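Local coordinates for protein beta-galactosidase (Bacillus circulans, PDB 4MAD) that probably hydrolyses terminal non-reducing beta-D-galactose residues of beta-D-galactosides, as a member of glycoside hydrolase family 35, at residues A[456-461]-A[470-475]; A[308-313]-A[553-558]. One frame throughout, in Å; residues are numbered along the deposited sequence.

Interaction 1: residues A[456-461]-A[470-475]; sequences VENMGR and DYKGIT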
ATOM      1  N   VAL A 456      -1.299  20.291   4.764  1.00 15.06           N
ATOM      2  CA  VAL A 456      -1.904  19.076   5.204  1.00 15.18           C
ATOM      3  C   VAL A 456      -1.291  17.867   4.487  1.00 15.78           C
ATOM      4  O   VAL A 456      -1.083  17.924   3.312  1.00 16.77           O
ATOM      5  CB  VAL A 456      -3.420  19.075   5.033  1.00 15.40           C
ATOM      6  CG1 VAL A 456      -3.974  17.787   5.534  1.00 15.20           C
ATOM      7  CG2 VAL A 456      -4.028  20.223   5.735  1.00 18.97           C
ATOM      8  N   GLU A 457      -1.018  16.818   5.251  1.00 14.81           N
ATOM      9  CA  GLU A 457      -0.532  15.598   4.708  1.00 17.79           C
ATOM     10  C   GLU A 457      -1.614  14.522   4.773  1.00 14.11           C
ATOM     11  O   GLU A 457      -2.143  14.281   5.792  1.00 13.25           O
ATOM     12  CB  GLU A 457       0.693  15.081   5.442  1.00 16.31           C
ATOM     13  CG  GLU A 457       1.342  13.934   4.759  1.00 17.40           C
ATOM     14  CD  GLU A 457       2.589  13.387   5.494  1.00 23.59           C
ATOM     15  OE1 GLU A 457       2.920  13.883   6.550  1.00 22.68           O
ATOM     16  OE2 GLU A 457       3.210  12.467   4.995  1.00 21.60           O
ATOM     17  N   ASN A 458      -1.873  13.885   3.634  1.00 14.26           N
ATOM     18  CA  ASN A 458      -2.647  12.669   3.539  1.00 15.82           C
ATOM     19  C   ASN A 458      -1.621  11.594   3.845  1.00 14.49           C
ATOM     20  O   ASN A 458      -0.803  11.316   3.032  1.00 13.56           O
ATOM     21  CB  ASN A 458      -3.122  12.410   2.094  1.00 14.01           C
ATOM     22  CG  ASN A 458      -3.651  10.990   1.844  1.00 13.55           C
ATOM     23  OD1 ASN A 458      -3.595  10.142   2.650  1.00 16.04           O
ATOM     24  ND2 ASN A 458      -4.078  10.750   0.648  1.00 19.95           N
ATOM     25  N   MET A 459      -1.716  11.001   5.017  1.00 13.01           N
ATOM     26  CA  MET A 459      -0.755  10.022   5.493  1.00 15.05           C
ATOM     27  C   MET A 459      -1.072   8.580   5.076  1.00 16.44           C
ATOM     28  O   MET A 459      -0.436   7.676   5.494  1.00 16.05           O
ATOM     29  CB  MET A 459      -0.616  10.130   7.001  1.00 15.54           C
ATOM     30  CG  MET A 459      -0.130  11.448   7.487  1.00 15.62           C
ATOM     31  SD  MET A 459      -0.014  11.557   9.270  1.00 26.68           S
ATOM     32  CE  MET A 459       1.394  10.618   9.542  1.00 22.84           C
ATOM     33  N   GLY A 460      -2.107   8.467   4.268  1.00 14.24           N
ATOM     34  CA  GLY A 460      -2.653   7.239   3.762  1.00 16.66           C
ATOM     35  C   GLY A 460      -4.071   6.845   4.115  1.00 16.46           C
ATOM     36  O   GLY A 460      -4.416   6.877   5.245  1.00 16.02           O
ATOM     37  N   ARG A 461      -4.847   6.518   3.096  1.00 15.51           N
ATOM     38  CA  ARG A 461      -6.231   6.188   3.290  1.00 15.78           C
ATOM     39  C   ARG A 461      -6.392   4.824   3.927  1.00 15.31           C
ATOM     40  O   ARG A 461      -5.803   3.908   3.512  1.00 16.51           O
ATOM     41  CB  ARG A 461      -7.054   6.277   2.001  1.00 16.15           C
ATOM     42  CG  ARG A 461      -7.242   7.662   1.445  1.00 13.70           C
ATOM     43  CD  ARG A 461      -8.338   7.834   0.399  1.00 14.88           C
ATOM     44  NE  ARG A 461      -8.366   9.206  -0.070  1.00 16.49           N
ATOM     45  CZ  ARG A 461      -7.450   9.699  -0.856  1.00 15.58           C
ATOM     46  NH1 ARG A 461      -6.493   8.916  -1.302  1.00 18.41           N
ATOM     47  NH2 ARG A 461      -7.499  10.938  -1.222  1.00 16.08           N
ATOM     48  N   ASP A 470     -12.683   7.624   3.927  1.00 20.02           N
ATOM     49  CA  ASP A 470     -11.608   8.340   4.561  1.00 16.99           C
ATOM     50  C   ASP A 470     -11.163   9.494   3.674  1.00 17.41           C
ATOM     51  O   ASP A 470     -10.286   9.347   2.908  1.00 17.48           O
ATOM     52  CB  ASP A 470     -10.444   7.387   4.844  1.00 16.07           C
ATOM     53  CG  ASP A 470      -9.380   8.002   5.703  1.00 20.62           C
ATOM     54  OD1 ASP A 470      -9.633   8.957   6.381  1.00 20.59           O
ATOM     55  OD2 ASP A 470      -8.327   7.455   5.766  1.00 18.46           O
ATOM     56  N   TYR A 471     -11.873  10.609   3.771  1.00 17.68           N
ATOM     57  CA  TYR A 471     -11.530  11.812   3.055  1.00 18.65           C
ATOM     58  C   TYR A 471     -10.257  12.403   3.626  1.00 17.00           C
ATOM     59  O   TYR A 471     -10.075  12.388   4.773  1.00 19.74           O
ATOM     60  CB  TYR A 471     -12.624  12.870   3.159  1.00 17.30           C
ATOM     61  CG  TYR A 471     -13.889  12.535   2.425  1.00 23.02           C
ATOM     62  CD1 TYR A 471     -14.016  12.797   1.095  1.00 22.74           C
ATOM     63  CD2 TYR A 471     -14.936  11.949   3.062  1.00 24.90           C
ATOM     64  CE1 TYR A 471     -15.125  12.524   0.437  1.00 22.84           C
ATOM     65  CE2 TYR A 471     -16.060  11.652   2.400  1.00 25.39           C
ATOM     66  CZ  TYR A 471     -16.142  11.939   1.091  1.00 26.99           C
ATOM     67  OH  TYR A 471     -17.261  11.623   0.436  1.00 35.05           O
ATOM     68  N   LYS A 472      -9.442  12.976   2.784  1.00 16.94           N
ATOM     69  CA  LYS A 472      -8.196  13.539   3.201  1.00 17.24           C
ATOM     70  C   LYS A 472      -8.108  15.077   2.950  1.00 20.24           C
ATOM     71  O   LYS A 472      -8.795  15.617   2.108  1.00 20.19           O
ATOM     72  CB  LYS A 472      -7.065  12.748   2.569  1.00 16.75           C
ATOM     73  CG  LYS A 472      -7.134  11.299   2.864  1.00 13.83           C
ATOM     74  CD  LYS A 472      -6.956  11.062   4.278  1.00 14.71           C
ATOM     75  CE  LYS A 472      -6.221   9.765   4.553  1.00 17.95           C
ATOM     76  NZ  LYS A 472      -6.256   9.346   5.901  1.00 15.88           N
ATOM     77  N   GLY A 473      -7.282  15.749   3.729  1.00 17.95           N
ATOM     78  CA  GLY A 473      -7.250  17.192   3.782  1.00 16.56           C
ATOM     79  C   GLY A 473      -8.001  17.668   4.993  1.00 17.66           C
ATOM     80  O   GLY A 473      -7.808  17.183   6.054  1.00 17.51           O
ATOM     81  N   ILE A 474      -8.836  18.662   4.772  1.00 17.07           N
ATOM     82  CA  ILE A 474      -9.701  19.205   5.788  1.00 16.91           C
ATOM     83  C   ILE A 474     -11.093  18.802   5.367  1.00 18.50           C
ATOM     84  O   ILE A 474     -11.528  19.144   4.327  1.00 18.98           O
ATOM     85  CB  ILE A 474      -9.545  20.720   5.841  1.00 16.56           C
ATOM     86  CG1 ILE A 474      -8.158  21.046   6.319  1.00 17.40           C
ATOM     87  CG2 ILE A 474     -10.540  21.319   6.711  1.00 16.93           C
ATOM     88  CD1 ILE A 474      -7.742  22.338   6.125  1.00 20.48           C
ATOM     89  N   THR A 475     -11.721  17.976   6.170  1.00 17.54           N
ATOM     90  CA  THR A 475     -13.028  17.459   5.853  1.00 20.46           C
ATOM     91  C   THR A 475     -14.202  18.434   5.813  1.00 22.35           C
ATOM     92  O   THR A 475     -14.986  18.358   4.931  1.00 22.14           O
ATOM     93  CB  THR A 475     -13.379  16.272   6.739  1.00 22.55           C
ATOM     94  OG1 THR A 475     -13.396  16.680   8.086  1.00 18.76           O
ATOM     95  CG2 THR A 475     -12.363  15.215   6.552  1.00 24.11           C
TER
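Lys-472 meets Asn-458 and Gly-460 through a doubly bent chain: CG lies anti to the carbonyl carbon (chi1 -55°) and the chain then bends at chi2 and again at chi3, which carries NZ to Gly-460 O. Asn-458, with CG anti to the backbone N (chi1 166°), lays its amide across this chain at about a right angle, OD1 coming to 3.3 Å from Lys-472 CE. The same OD1 accepts from Gly-460 N at 2.8 Å, an Asx turn that fixes the amide's rotation. Lys-472 NZ donates to Gly-460 O at 3.1 Å, standing above the carbonyl plane, and forms a salt bridge to Asp-470 OD2 at 2.8 Å; Asp-418 supplies a second carboxylate, so the buried ammonium is probably well compensated. The two segments belong to the first all-beta domain and hold the end of strand 449-457 and the start of strand 473-480, members of different antiparallel sheets; end to end, 456-461 and 470-474 point 171° apart. There Val-456 CG1 rests 3.8 Å from Gly-473 CA. Arg-461 and Lys-472 slide past each other in opposite directions, and Lys-472 CG lies over one guanidinium face, 3.8 Å from Arg-461 NE. Salt bridges to Glu-387 and Glu-114 hold the guanidinium's far nitrogens, while Asp-470 O sits at its edge.

Interaction 2: residues A[308-313]-A[553-558]; sequences PTITSY and IGPQQT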
ATOM      1  N   PRO A 308      -0.994   4.835  10.519  1.00 15.15           N
ATOM      2  CA  PRO A 308      -0.514   4.786   9.159  1.00 14.33           C
ATOM      3  C   PRO A 308       0.520   3.681   9.040  1.00 15.42           C
ATOM      4  O   PRO A 308       1.343   3.552   9.893  1.00 14.96           O
ATOM      5  CB  PRO A 308       0.096   6.167   8.965  1.00 12.58           C
ATOM      6  CG  PRO A 308       0.411   6.596  10.284  1.00 18.78           C
ATOM      7  CD  PRO A 308      -0.589   6.061  11.179  1.00 14.24           C
ATOM      8  N   THR A 309       0.420   2.888   8.000  1.00 15.33           N
ATOM      9  CA  THR A 309       1.363   1.839   7.734  1.00 15.22           C
ATOM     10  C   THR A 309       2.640   2.441   7.142  1.00 14.84           C
ATOM     11  O   THR A 309       2.563   3.411   6.477  1.00 15.60           O
ATOM     12  CB  THR A 309       0.736   0.809   6.787  1.00 18.90           C
ATOM     13  OG1 THR A 309      -0.309   0.113   7.460  1.00 19.61           O
ATOM     14  CG2 THR A 309       1.777  -0.182   6.288  1.00 16.69           C
ATOM     15  N   ILE A 310       3.781   1.847   7.436  1.00 13.67           N
ATOM     16  CA  ILE A 310       5.053   2.383   7.042  1.00 14.15           C
ATOM     17  C   ILE A 310       5.375   2.128   5.565  1.00 13.09           C
ATOM     18  O   ILE A 310       4.703   1.442   4.903  1.00 13.34           O
ATOM     19  CB  ILE A 310       6.232   1.827   7.888  1.00 12.55           C
ATOM     20  CG1 ILE A 310       6.412   0.341   7.694  1.00 12.35           C
ATOM     21  CG2 ILE A 310       6.037   2.131   9.383  1.00 13.92           C
ATOM     22  CD1 ILE A 310       7.646  -0.174   8.397  1.00 12.60           C
ATOM     23  N   THR A 311       6.454   2.719   5.099  1.00 13.99           N
ATOM     24  CA  THR A 311       6.882   2.519   3.733  1.00 13.38           C
ATOM     25  C   THR A 311       7.307   1.074   3.373  1.00 14.83           C
ATOM     26  O   THR A 311       6.855   0.538   2.425  1.00 16.74           O
ATOM     27  CB  THR A 311       8.072   3.442   3.400  1.00 14.41           C
ATOM     28  OG1 THR A 311       7.686   4.760   3.602  1.00 14.41           O
ATOM     29  CG2 THR A 311       8.506   3.214   1.952  1.00 13.44           C
ATOM     30  N   SER A 312       8.186   0.499   4.160  1.00 13.18           N
ATOM     31  CA  SER A 312       8.618  -0.847   3.961  1.00 14.52           C
ATOM     32  C   SER A 312       7.457  -1.804   4.122  1.00 16.33           C
ATOM     33  O   SER A 312       6.707  -1.689   5.022  1.00 12.76           O
ATOM     34  CB  SER A 312       9.677  -1.277   4.990  1.00 13.03           C
ATOM     35  OG  SER A 312       9.979  -2.643   4.939  1.00 12.73           O
ATOM     36  N   TYR A 313       7.374  -2.771   3.234  1.00 11.86           N
ATOM     37  CA  TYR A 313       6.479  -3.911   3.361  1.00 13.88           C
ATOM     38  C   TYR A 313       7.232  -5.224   3.463  1.00 14.32           C
ATOM     39  O   TYR A 313       6.780  -6.189   2.993  1.00 16.26           O
ATOM     40  CB  TYR A 313       5.448  -3.950   2.275  1.00 15.43           C
ATOM     41  CG  TYR A 313       4.132  -4.593   2.609  1.00 17.24           C
ATOM     42  CD1 TYR A 313       3.355  -4.184   3.672  1.00 17.11           C
ATOM     43  CD2 TYR A 313       3.634  -5.573   1.818  1.00 14.95           C
ATOM     44  CE1 TYR A 313       2.166  -4.778   3.936  1.00 12.71           C
ATOM     45  CE2 TYR A 313       2.451  -6.146   2.083  1.00 15.16           C
ATOM     46  CZ  TYR A 313       1.698  -5.758   3.137  1.00 17.06           C
ATOM     47  OH  TYR A 313       0.486  -6.343   3.311  1.00 16.03           O
ATOM     48  N   ILE A 553      10.312   8.604  14.088  1.00 18.57           N
ATOM     49  CA  ILE A 553       9.696   7.795  15.134  1.00 20.22           C
ATOM     50  C   ILE A 553       9.835   6.291  14.929  1.00 19.03           C
ATOM     51  O   ILE A 553       9.566   5.546  15.794  1.00 17.79           O
ATOM     52  CB  ILE A 553       8.252   8.184  15.483  1.00 22.33           C
ATOM     53  CG1 ILE A 553       7.279   7.840  14.377  1.00 16.90           C
ATOM     54  CG2 ILE A 553       8.207   9.603  15.895  1.00 20.60           C
ATOM     55  CD1 ILE A 553       5.874   8.051  14.717  1.00 15.40           C
ATOM     56  N   GLY A 554      10.232   5.906  13.727  1.00 18.40           N
ATOM     57  CA  GLY A 554      10.489   4.524  13.428  1.00 18.47           C
ATOM     58  C   GLY A 554       9.297   3.630  13.246  1.00 15.75           C
ATOM     59  O   GLY A 554       8.239   4.079  13.111  1.00 16.81           O
ATOM     60  N   PRO A 555       9.482   2.330  13.274  1.00 14.26           N
ATOM     61  CA  PRO A 555      10.757   1.651  13.431  1.00 15.94           C
ATOM     62  C   PRO A 555      11.691   1.674  12.241  1.00 17.24           C
ATOM     63  O   PRO A 555      12.824   1.355  12.416  1.00 18.24           O
ATOM     64  CB  PRO A 555      10.335   0.206  13.668  1.00 15.66           C
ATOM     65  CG  PRO A 555       9.047   0.078  13.035  1.00 17.20           C
ATOM     66  CD  PRO A 555       8.437   1.398  12.874  1.00 17.00           C
ATOM     67  N   GLN A 556      11.170   1.931  11.068  1.00 14.63           N
ATOM     68  CA  GLN A 556      11.968   2.040   9.875  1.00 15.89           C
ATOM     69  C   GLN A 556      12.786   3.333   9.897  1.00 15.13           C
ATOM     70  O   GLN A 556      12.247   4.346  10.144  1.00 17.01           O
ATOM     71  CB  GLN A 556      11.080   2.003   8.639  1.00 16.73           C
ATOM     72  CG  GLN A 556      11.762   2.348   7.338  1.00 20.19           C
ATOM     73  CD  GLN A 556      10.906   2.106   6.148  1.00 18.95           C
ATOM     74  OE1 GLN A 556       9.744   1.964   6.279  1.00 18.33           O
ATOM     75  NE2 GLN A 556      11.484   2.047   4.985  1.00 19.77           N
ATOM     76  N   GLN A 557      14.093   3.228   9.647  1.00 15.98           N
ATOM     77  CA  GLN A 557      14.918   4.412   9.541  1.00 13.90           C
ATOM     78  C   GLN A 557      15.689   4.564   8.237  1.00 15.52           C
ATOM     79  O   GLN A 557      16.440   5.445   8.117  1.00 19.52           O
ATOM     80  CB  GLN A 557      15.863   4.506  10.705  1.00 17.28           C
ATOM     81  CG  GLN A 557      15.186   4.391  11.985  1.00 17.00           C
ATOM     82  CD  GLN A 557      14.664   5.677  12.496  1.00 24.53           C
ATOM     83  OE1 GLN A 557      14.922   6.681  11.974  1.00 22.64           O
ATOM     84  NE2 GLN A 557      13.937   5.616  13.586  1.00 26.00           N
ATOM     85  N   THR A 558      15.483   3.666   7.291  1.00 16.34           N
ATOM     86  CA  THR A 558      16.123   3.718   5.979  1.00 15.88           C
ATOM     87  C   THR A 558      15.089   3.534   4.910  1.00 18.53           C
ATOM     88  O   THR A 558      14.100   2.934   5.168  1.00 19.72           O
ATOM     89  CB  THR A 558      17.129   2.611   5.762  1.00 16.92           C
ATOM     90  OG1 THR A 558      16.557   1.360   6.099  1.00 19.69           O
ATOM     91  CG2 THR A 558      18.345   2.814   6.563  1.00 16.09           C
TER
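Gln-556 reaches across to Ile-310, Thr-311 and Ser-312 with its chain extended beyond CG, which stands anti to the backbone N (chi1 170°). The contact joins two loops, one after strand 306-308 in the glycoside hydrolase family 35 TIM-barrel region, the other between strands 545-551 and 558-561 of the galactose-binding domain. At the amide end, OE1 accepts from Ser-312 N at 3.0 Å in a nearly straight bond (N-H...O 167°), the donor tilted somewhat from the carbonyl plane. Ile-310 runs obliquely to the glutamine, its CD1 lying 3.7 Å from Gln-556 OE1, while its other branch, CG2, faces Pro-555 CD at 4.3 Å, beside the cis peptide bond that precedes the proline. Thr-311 and Ser-312 bring their CB atoms alongside the amide; their hydroxyls are engaged by Arg-549 O and Glu-321, respectively. An alanine in place of Gln-556 would remove the amide and is likely to leave Ser-312 N without its acceptor and the end of Ile-310 less covered. The amide's rotation is fixed from its other end, where Gln-556 NE2 donates to Thr-558 O at 2.8 Å, in that carbonyl's plane and only 11° out of the glutamine's own amide plane.

The centres of interactions 1 and 2 lie about 19 Å apart, and along the chain interaction 1 is nested inside the loop that interaction 2 closes: 308-313 comes first, then 456-461 and 470-475, then 553-558. Interaction 1 is local, its segments 9 residues apart within the first all-beta domain, whereas interaction 2 spans 240 residues and ties the barrel region to the galactose-binding domain. They touch where Met-459 O packs on Pro-308 CB at 3.8 Å. Strand 306-308 also serves both, since Tyr-306 hydrogen-bonds Gly-460 O. Arg-549 reaches each contact as well, through Asn-458 O and Thr-311 OG1, so three domains converge here.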